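Local coordinates for putative streptothricin acetyltransferase (Bacillus anthracis, PDB 3PP9), which binds acetyl coenzyme A and, as a putative streptothricin acetyltransferase of the GNAT family, probably passes its acetyl group to an amine of that antibiotic, at residues Gly89-Lys94 against Ala101-Ile106; Leu6-Leu11 against Lys119-Gln124. One frame throughout, in Å; residues are numbered along the deposited sequence.

Both contacts involve the same mixed sheet and both touch acetyl coenzyme A, but they differ in depth and chemistry. Contact 1 is the buried antiparallel pairing of two neighbouring strands near the middle of the protein, held by backbone hydrogen bonds and bulged where the cofactor's acetyl group docks. Contact 2 lies nearer the surface, where the edge strand 7-10 and the residue before it meet helix 117-131 through side chains and a bridging water. Contact 1 lies within the loop that contact 2 closes, and the helix links them: Ile122 CD1 packs on Ile103 CD1 at 3.5 Å, while the N-terminal part of the same helix receives the cofactor's phosphates.

Contact 1. Residues Gly89-Lys94 against Ala101-Ile106; sequences GFIVLK and AYIEDI. With ACO (acetyl coenzyme *a), chain D.
Val92 stands opposite a beta bulge and bonds to two consecutive residues: its N donates to Asp105 O (2.8 Å) almost in line with the carbonyl, whereas its O accepts from Glu104 N through a more bent bond, 145° at the hydrogen. The bulge shifts the register by one residue. Reciprocal bonds between Lys94 and Tyr102 continue the antiparallel pairing. As the non-hydrogen-bonded partner of Ile91, Ile106 turns its N and O away from strand 86-95: the N binds the acetyl O of the cofactor at 3.1 Å and the O accepts pantetheine N4P at 2.8 Å, the strand-like pairing seen in GNAT enzymes.

On the face that carries Val92, Lys94, Tyr102 and Asp105, the long Lys94 is modelled in two conformations; in one, NZ lies over the Tyr102 ring and forms a salt bridge with Glu104 OE2, which reaches in beside it. Phe90 brings its ring edge to Asp105, CE2 3.8 Å from OD2, while OD1 is hydrogen-bonded to Thr107. Beta-branched Ile91, Ile103 and Ile106, with Leu93, suit the buried other face; Leu93 CD2 meets Ile103 CG1 at 3.7 Å. Helix 117-131 covers this apolar side, and strands 76-83 and 136-142 flank the hairpin.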
loop_
_atom_site.group_PDB
_atom_site.type_symbol
_atom_site.label_atom_id
_atom_site.label_comp_id
_atom_site.label_asym_id
_atom_site.label_seq_id
_atom_site.Cartn_x
_atom_site.Cartn_y
_atom_site.Cartn_z
ATOM N N GLY A 89 -22.101 -11.422 9.609
ATOM C CA GLY A 89 -20.834 -10.707 9.491
ATOM C C GLY A 89 -19.780 -11.588 8.850
ATOM O O GLY A 89 -19.997 -12.780 8.694
ATOM N N PHE A 90 -18.669 -10.992 8.436
ATOM C CA PHE A 90 -17.616 -11.752 7.799
ATOM C C PHE A 90 -16.309 -10.961 7.825
ATOM O O PHE A 90 -16.292 -9.761 8.104
ATOM C CB PHE A 90 -18.000 -12.125 6.356
ATOM C CG PHE A 90 -18.230 -10.946 5.469
ATOM C CD1 PHE A 90 -19.497 -10.417 5.307
ATOM C CD2 PHE A 90 -17.183 -10.342 4.817
ATOM C CE1 PHE A 90 -19.704 -9.309 4.491
ATOM C CE2 PHE A 90 -17.388 -9.231 3.994
ATOM C CZ PHE A 90 -18.647 -8.710 3.854
ATOM N N ILE A 91 -15.207 -11.672 7.618
ATOM C CA ILE A 91 -13.899 -11.060 7.539
ATOM C C ILE A 91 -13.165 -11.696 6.349
ATOM O O ILE A 91 -13.227 -12.924 6.154
ATOM C CB ILE A 91 -13.098 -11.142 8.871
ATOM C CG1 ILE A 91 -11.858 -10.265 8.809
ATOM C CG2 ILE A 91 -12.785 -12.599 9.227
ATOM C CD1 ILE A 91 -11.203 -10.061 10.182
ATOM N N VAL A 92 -12.528 -10.836 5.540
ATOM C CA VAL A 92 -11.808 -11.220 4.327
ATOM C C VAL A 92 -10.319 -10.997 4.586
ATOM O O VAL A 92 -9.889 -9.889 4.903
ATOM C CB VAL A 92 -12.264 -10.368 3.125
ATOM C CG1 VAL A 92 -11.622 -10.860 1.828
ATOM C CG2 VAL A 92 -13.816 -10.385 2.965
ATOM N N LEU A 93 -9.526 -12.048 4.425
ATOM C CA LEU A 93 -8.106 -11.987 4.711
ATOM C C LEU A 93 -7.209 -12.500 3.591
ATOM O O LEU A 93 -7.594 -13.397 2.849
ATOM C CB LEU A 93 -7.853 -12.948 5.891
ATOM C CG LEU A 93 -8.614 -12.639 7.173
ATOM C CD1 LEU A 93 -8.527 -13.786 8.156
ATOM C CD2 LEU A 93 -8.115 -11.367 7.797
ATOM N N LYS A 94 -6.016 -11.925 3.486
ATOM C CA LYS A 94 -5.021 -12.393 2.522
ATOM C C LYS A 94 -3.672 -12.304 3.220
ATOM O O LYS A 94 -3.556 -11.726 4.311
ATOM C CB LYS A 94 -4.921 -11.529 1.271
ATOM C CG LYS A 94 -4.285 -10.192 1.491
ATOM C CD LYS A 94 -3.972 -9.494 0.170
ATOM C CE LYS A 94 -3.302 -8.147 0.414
ATOM N NZ LYS A 94 -2.988 -7.437 -0.862
ATOM N N ALA A 101 -0.872 -10.941 7.866
ATOM C CA ALA A 101 -2.225 -11.199 7.416
ATOM C C ALA A 101 -2.757 -9.782 7.177
ATOM O O ALA A 101 -2.433 -8.863 7.935
ATOM C CB ALA A 101 -3.020 -11.881 8.478
ATOM N N TYR A 102 -3.553 -9.612 6.134
ATOM C CA TYR A 102 -4.116 -8.316 5.758
ATOM C C TYR A 102 -5.634 -8.442 5.691
ATOM O O TYR A 102 -6.174 -9.303 4.993
ATOM C CB TYR A 102 -3.552 -7.925 4.378
ATOM C CG TYR A 102 -3.922 -6.553 3.895
ATOM C CD1 TYR A 102 -5.130 -6.325 3.249
ATOM C CD2 TYR A 102 -3.047 -5.492 4.046
ATOM C CE1 TYR A 102 -5.470 -5.066 2.785
ATOM C CE2 TYR A 102 -3.401 -4.218 3.607
ATOM C CZ TYR A 102 -4.608 -4.022 2.982
ATOM O OH TYR A 102 -4.948 -2.762 2.531
ATOM N N ILE A 103 -6.319 -7.564 6.418
ATOM C CA ILE A 103 -7.774 -7.572 6.420
ATOM C C ILE A 103 -8.263 -6.698 5.275
ATOM O O ILE A 103 -8.146 -5.478 5.317
ATOM C CB ILE A 103 -8.353 -7.033 7.734
ATOM C CG1 ILE A 103 -7.841 -7.819 8.941
ATOM C CG2 ILE A 103 -9.901 -7.041 7.632
ATOM C CD1 ILE A 103 -8.283 -7.234 10.299
ATOM N N GLU A 104 -8.814 -7.337 4.255
ATOM C CA GLU A 104 -9.348 -6.641 3.104
ATOM C C GLU A 104 -10.685 -6.002 3.434
ATOM O O GLU A 104 -11.014 -4.941 2.883
ATOM C CB GLU A 104 -9.554 -7.614 1.959
ATOM C CG GLU A 104 -8.268 -8.167 1.377
ATOM C CD GLU A 104 -7.508 -7.181 0.523
ATOM O OE1 GLU A 104 -8.012 -6.078 0.234
ATOM O OE2 GLU A 104 -6.386 -7.521 0.122
ATOM N N ASP A 105 -11.456 -6.659 4.315
ATOM C CA ASP A 105 -12.771 -6.178 4.721
ATOM C C ASP A 105 -13.250 -6.935 5.933
ATOM O O ASP A 105 -13.059 -8.156 6.016
ATOM C CB ASP A 105 -13.771 -6.413 3.557
ATOM C CG ASP A 105 -15.216 -5.939 3.831
ATOM O OD1 ASP A 105 -15.614 -5.671 4.976
ATOM O OD2 ASP A 105 -16.004 -5.883 2.822
ATOM N N ILE A 106 -13.771 -6.199 6.901
ATOM C CA ILE A 106 -14.426 -6.807 8.048
ATOM C C ILE A 106 -15.757 -6.073 8.124
ATOM O O ILE A 106 -15.800 -4.841 8.102
ATOM C CB ILE A 106 -13.650 -6.801 9.370
ATOM C CG1 ILE A 106 -14.507 -7.451 10.482
ATOM C CG2 ILE A 106 -13.241 -5.355 9.789
ATOM C CD1 ILE A 106 -13.831 -7.553 11.843
HETATM N N1A ACO D . -17.046 3.421 18.618
HETATM C C2A ACO D . -16.232 3.136 19.652
HETATM N N3A ACO D . -15.869 1.885 19.977
HETATM C C4A ACO D . -16.329 0.838 19.245
HETATM C C5A ACO D . -17.234 1.083 18.120
HETATM C C6A ACO D . -17.593 2.469 17.833
HETATM N N6A ACO D . -18.422 2.733 16.804
HETATM N N7A ACO D . -17.547 -0.103 17.586
HETATM C C8A ACO D . -16.901 -1.044 18.310
HETATM N N9A ACO D . -16.171 -0.480 19.290
HETATM C C1B ACO D . -15.378 -1.165 20.324
HETATM C C2B ACO D . -16.370 -1.826 21.282
HETATM O O2B ACO D . -16.875 -0.974 22.320
HETATM C C3B ACO D . -15.588 -2.991 21.826
HETATM O O3B ACO D . -14.816 -2.550 22.935
HETATM P P3B ACO D . -14.629 -3.422 24.271
HETATM O O7A ACO D . -13.919 -4.678 23.810
HETATM O O8A ACO D . -16.045 -3.637 24.744
HETATM O O9A ACO D . -13.789 -2.494 25.126
HETATM C C4B ACO D . -14.667 -3.368 20.682
HETATM O O4B ACO D . -14.558 -2.217 19.830
HETATM C C5B ACO D . -15.210 -4.564 19.909
HETATM O O5B ACO D . -16.401 -4.159 19.230
HETATM P P1A ACO D . -17.365 -5.241 18.546
HETATM O O1A ACO D . -18.740 -5.148 19.167
HETATM O O2A ACO D . -16.636 -6.552 18.560
HETATM O O3A ACO D . -17.403 -4.643 17.043
HETATM P P2A ACO D . -18.545 -4.866 15.951
HETATM O O4A ACO D . -19.453 -3.679 16.088
HETATM O O5A ACO D . -19.134 -6.249 15.995
HETATM O O6A ACO D . -17.722 -4.790 14.563
HETATM C CBP ACO D . -16.976 -3.345 12.792
HETATM C CCP ACO D . -16.853 -3.709 14.266
HETATM C CDP ACO D . -15.941 -2.278 12.464
HETATM C CEP ACO D . -16.734 -4.590 11.942
HETATM C CAP ACO D . -18.386 -2.814 12.501
HETATM O OAP ACO D . -18.545 -1.512 13.125
HETATM C C9P ACO D . -18.684 -2.636 11.040
HETATM O O9P ACO D . -18.995 -3.569 10.343
HETATM N N8P ACO D . -18.611 -1.406 10.513
HETATM C C7P ACO D . -18.940 -1.113 9.116
HETATM C C6P ACO D . -17.959 -1.688 8.128
HETATM C C5P ACO D . -16.586 -1.166 8.443
HETATM O O5P ACO D . -16.401 -0.003 8.751
HETATM N N4P ACO D . -15.595 -2.027 8.373
HETATM C C3P ACO D . -14.208 -1.690 8.633
HETATM C C2P ACO D . -13.671 -1.035 7.362
HETATM S S1P ACO D . -11.892 -1.067 7.297
HETATM C C ACO D . -11.571 -2.654 6.817
HETATM O O ACO D . -12.478 -3.441 6.643
HETATM C CH3 ACO D . -10.154 -3.074 6.627
#

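Contact 2. Residues Leu6-Leu11 against Lys119-Gln124; sequences LLIREL and KRLIAQ. With ACO (acetyl coenzyme *a), chain D.
Ile8 CD1 meets Leu121 CD2 at 3.6 Å, the two side chains crossing at about a right angle. The CG2 branch of Ile8 lies 3.9 Å from Gln124 CB and as near to its CG, touching the aliphatic stem of the glutamine rather than its amide. A branched isoleucine suits this place because its two arms reach successive turns of the helix.

Leu6 packs against a charged group: its CD2 sits 4.0 Å above one face of the Arg120 guanidinium, toward the rim, and the arginine is bent at chi2 (-78°) and chi3 (-60°), curling its head back over the leucine.

Polar links are indirect or turn elsewhere. One water, in the guanidinium plane, donates to Leu6 O at 2.7 Å and accepts from Arg120 NH1 at 3.2 Å. Lys119 faces the cofactor instead: its backbone N donates to pyrophosphate O2A at 2.8 Å, and its side chain extends toward the 3'-phosphate.

Residues 6-11 and the helix are thus joined by apolar packing, a leucine methyl over the guanidinium, and one water. Strand 7-10 owes its place in the sheet to backbone bonds with strand 76-83; the helix adds side-chain packing, and its phosphate binding falls to residues such as Lys119, apart from this interface.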
loop_
_atom_site.group_PDB
_atom_site.type_symbol
_atom_site.label_atom_id
_atom_site.label_comp_id
_atom_site.label_asym_id
_atom_site.label_seq_id
_atom_site.Cartn_x
_atom_site.Cartn_y
_atom_site.Cartn_z
ATOM N N LEU A 6 -23.291 -17.730 18.745
ATOM C CA LEU A 6 -22.569 -17.362 17.540
ATOM C C LEU A 6 -21.528 -18.395 17.100
ATOM O O LEU A 6 -20.797 -18.940 17.926
ATOM C CB LEU A 6 -21.808 -16.058 17.867
ATOM C CG LEU A 6 -21.061 -15.366 16.751
ATOM C CD1 LEU A 6 -22.085 -14.699 15.862
ATOM C CD2 LEU A 6 -20.086 -14.346 17.354
ATOM N N LEU A 7 -21.434 -18.634 15.794
ATOM C CA LEU A 7 -20.429 -19.541 15.224
ATOM C C LEU A 7 -19.616 -18.795 14.179
ATOM O O LEU A 7 -20.185 -18.123 13.342
ATOM C CB LEU A 7 -21.076 -20.761 14.536
ATOM C CG LEU A 7 -20.091 -21.618 13.695
ATOM C CD1 LEU A 7 -19.025 -22.245 14.568
ATOM C CD2 LEU A 7 -20.801 -22.671 12.854
ATOM N N ILE A 8 -18.292 -18.918 14.246
ATOM C CA ILE A 8 -17.396 -18.338 13.262
ATOM C C ILE A 8 -16.742 -19.526 12.537
ATOM O O ILE A 8 -16.132 -20.420 13.179
ATOM C CB ILE A 8 -16.264 -17.475 13.870
ATOM C CG1 ILE A 8 -16.817 -16.295 14.691
ATOM C CG2 ILE A 8 -15.324 -17.028 12.766
ATOM C CD1 ILE A 8 -17.596 -15.308 13.923
ATOM N N ARG A 9 -16.893 -19.591 11.217
ATOM C CA ARG A 9 -16.251 -20.677 10.463
ATOM C C ARG A 9 -15.881 -20.236 9.060
ATOM O O ARG A 9 -16.357 -19.238 8.572
ATOM C CB ARG A 9 -17.100 -21.948 10.351
ATOM C CG ARG A 9 -18.427 -21.816 9.596
ATOM C CD ARG A 9 -18.937 -23.213 9.167
ATOM N NE ARG A 9 -20.230 -23.124 8.516
ATOM C CZ ARG A 9 -20.423 -22.764 7.247
ATOM N NH1 ARG A 9 -19.418 -22.378 6.482
ATOM N NH2 ARG A 9 -21.660 -22.716 6.755
ATOM N N GLU A 10 -15.011 -21.007 8.426
ATOM C CA GLU A 10 -14.552 -20.725 7.077
ATOM C C GLU A 10 -15.692 -20.825 6.063
ATOM O O GLU A 10 -16.529 -21.768 6.107
ATOM C CB GLU A 10 -13.415 -21.689 6.700
ATOM C CG GLU A 10 -12.814 -21.477 5.322
ATOM C CD GLU A 10 -11.647 -22.444 5.050
ATOM O OE1 GLU A 10 -11.283 -23.216 5.947
ATOM O OE2 GLU A 10 -11.081 -22.392 3.942
ATOM N N LEU A 11 -15.705 -19.866 5.149
ATOM C CA LEU A 11 -16.695 -19.809 4.071
ATOM C C LEU A 11 -16.546 -21.045 3.175
ATOM O O LEU A 11 -15.429 -21.475 2.870
ATOM C CB LEU A 11 -16.466 -18.559 3.217
ATOM C CG LEU A 11 -17.455 -18.330 2.071
ATOM C CD1 LEU A 11 -18.785 -17.966 2.628
ATOM C CD2 LEU A 11 -16.935 -17.217 1.182
ATOM N N LYS A 119 -15.042 -8.461 17.272
ATOM C CA LYS A 119 -13.891 -8.949 18.036
ATOM C C LYS A 119 -13.676 -10.441 17.823
ATOM O O LYS A 119 -12.528 -10.915 17.778
ATOM C CB LYS A 119 -14.069 -8.651 19.530
ATOM C CG LYS A 119 -12.914 -9.131 20.389
ATOM C CD LYS A 119 -13.130 -8.816 21.881
ATOM C CE LYS A 119 -13.164 -7.327 22.177
ATOM N NZ LYS A 119 -13.229 -7.062 23.647
ATOM N N ARG A 120 -14.768 -11.202 17.728
ATOM C CA ARG A 120 -14.676 -12.657 17.498
ATOM C C ARG A 120 -14.103 -12.935 16.099
ATOM O O ARG A 120 -13.355 -13.881 15.910
ATOM C CB ARG A 120 -16.041 -13.339 17.673
ATOM C CG ARG A 120 -16.519 -13.466 19.094
ATOM C CD ARG A 120 -15.819 -14.621 19.802
ATOM N NE ARG A 120 -16.095 -15.882 19.100
ATOM C CZ ARG A 120 -17.161 -16.657 19.297
ATOM N NH1 ARG A 120 -18.087 -16.339 20.201
ATOM N NH2 ARG A 120 -17.302 -17.768 18.582
ATOM N N LEU A 121 -14.454 -12.108 15.114
ATOM C CA LEU A 121 -13.912 -12.279 13.758
ATOM C C LEU A 121 -12.393 -12.017 13.771
ATOM O O LEU A 121 -11.642 -12.764 13.149
ATOM C CB LEU A 121 -14.643 -11.423 12.737
ATOM C CG LEU A 121 -16.044 -11.889 12.396
ATOM C CD1 LEU A 121 -16.841 -10.772 11.710
ATOM C CD2 LEU A 121 -16.029 -13.119 11.509
ATOM N N ILE A 122 -11.975 -10.984 14.490
ATOM C CA ILE A 122 -10.567 -10.632 14.629
ATOM C C ILE A 122 -9.829 -11.783 15.322
ATOM O O ILE A 122 -8.737 -12.174 14.911
ATOM C CB ILE A 122 -10.372 -9.294 15.384
ATOM C CG1 ILE A 122 -10.872 -8.116 14.547
ATOM C CG2 ILE A 122 -8.886 -9.055 15.730
ATOM C CD1 ILE A 122 -10.135 -7.883 13.227
ATOM N N ALA A 123 -10.423 -12.355 16.370
ATOM C CA ALA A 123 -9.776 -13.466 17.058
ATOM C C ALA A 123 -9.517 -14.608 16.090
ATOM O O ALA A 123 -8.436 -15.216 16.101
ATOM C CB ALA A 123 -10.609 -13.935 18.221
ATOM N N GLN A 124 -10.492 -14.921 15.234
ATOM C CA GLN A 124 -10.297 -15.993 14.278
ATOM C C GLN A 124 -9.225 -15.635 13.250
ATOM O O GLN A 124 -8.473 -16.494 12.814
ATOM C CB GLN A 124 -11.603 -16.373 13.579
ATOM C CG GLN A 124 -11.465 -17.515 12.590
ATOM C CD GLN A 124 -11.059 -18.820 13.229
ATOM O OE1 GLN A 124 -11.753 -19.317 14.110
ATOM N NE2 GLN A 124 -9.954 -19.409 12.762
HETATM N N1A ACO D . -17.046 3.421 18.618
HETATM C C2A ACO D . -16.232 3.136 19.652
HETATM N N3A ACO D . -15.869 1.885 19.977
HETATM C C4A ACO D . -16.329 0.838 19.245
HETATM C C5A ACO D . -17.234 1.083 18.120
HETATM C C6A ACO D . -17.593 2.469 17.833
HETATM N N6A ACO D . -18.422 2.733 16.804
HETATM N N7A ACO D . -17.547 -0.103 17.586
HETATM C C8A ACO D . -16.901 -1.044 18.310
HETATM N N9A ACO D . -16.171 -0.480 19.290
HETATM C C1B ACO D . -15.378 -1.165 20.324
HETATM C C2B ACO D . -16.370 -1.826 21.282
HETATM O O2B ACO D . -16.875 -0.974 22.320
HETATM C C3B ACO D . -15.588 -2.991 21.826
HETATM O O3B ACO D . -14.816 -2.550 22.935
HETATM P P3B ACO D . -14.629 -3.422 24.271
HETATM O O7A ACO D . -13.919 -4.678 23.810
HETATM O O8A ACO D . -16.045 -3.637 24.744
HETATM O O9A ACO D . -13.789 -2.494 25.126
HETATM C C4B ACO D . -14.667 -3.368 20.682
HETATM O O4B ACO D . -14.558 -2.217 19.830
HETATM C C5B ACO D . -15.210 -4.564 19.909
HETATM O O5B ACO D . -16.401 -4.159 19.230
HETATM P P1A ACO D . -17.365 -5.241 18.546
HETATM O O1A ACO D . -18.740 -5.148 19.167
HETATM O O2A ACO D . -16.636 -6.552 18.560
HETATM O O3A ACO D . -17.403 -4.643 17.043
HETATM P P2A ACO D . -18.545 -4.866 15.951
HETATM O O4A ACO D . -19.453 -3.679 16.088
HETATM O O5A ACO D . -19.134 -6.249 15.995
HETATM O O6A ACO D . -17.722 -4.790 14.563
HETATM C CBP ACO D . -16.976 -3.345 12.792
HETATM C CCP ACO D . -16.853 -3.709 14.266
HETATM C CDP ACO D . -15.941 -2.278 12.464
HETATM C CEP ACO D . -16.734 -4.590 11.942
HETATM C CAP ACO D . -18.386 -2.814 12.501
HETATM O OAP ACO D . -18.545 -1.512 13.125
HETATM C C9P ACO D . -18.684 -2.636 11.040
HETATM O O9P ACO D . -18.995 -3.569 10.343
HETATM N N8P ACO D . -18.611 -1.406 10.513
HETATM C C7P ACO D . -18.940 -1.113 9.116
HETATM C C6P ACO D . -17.959 -1.688 8.128
HETATM C C5P ACO D . -16.586 -1.166 8.443
HETATM O O5P ACO D . -16.401 -0.003 8.751
HETATM N N4P ACO D . -15.595 -2.027 8.373
HETATM C C3P ACO D . -14.208 -1.690 8.633
HETATM C C2P ACO D . -13.671 -1.035 7.362
HETATM S S1P ACO D . -11.892 -1.067 7.297
HETATM C C ACO D . -11.571 -2.654 6.817
HETATM O O ACO D . -12.478 -3.441 6.643
HETATM C CH3 ACO D . -10.154 -3.074 6.627
HETATM O O HOH W 1 -20.583 -18.234 20.526
#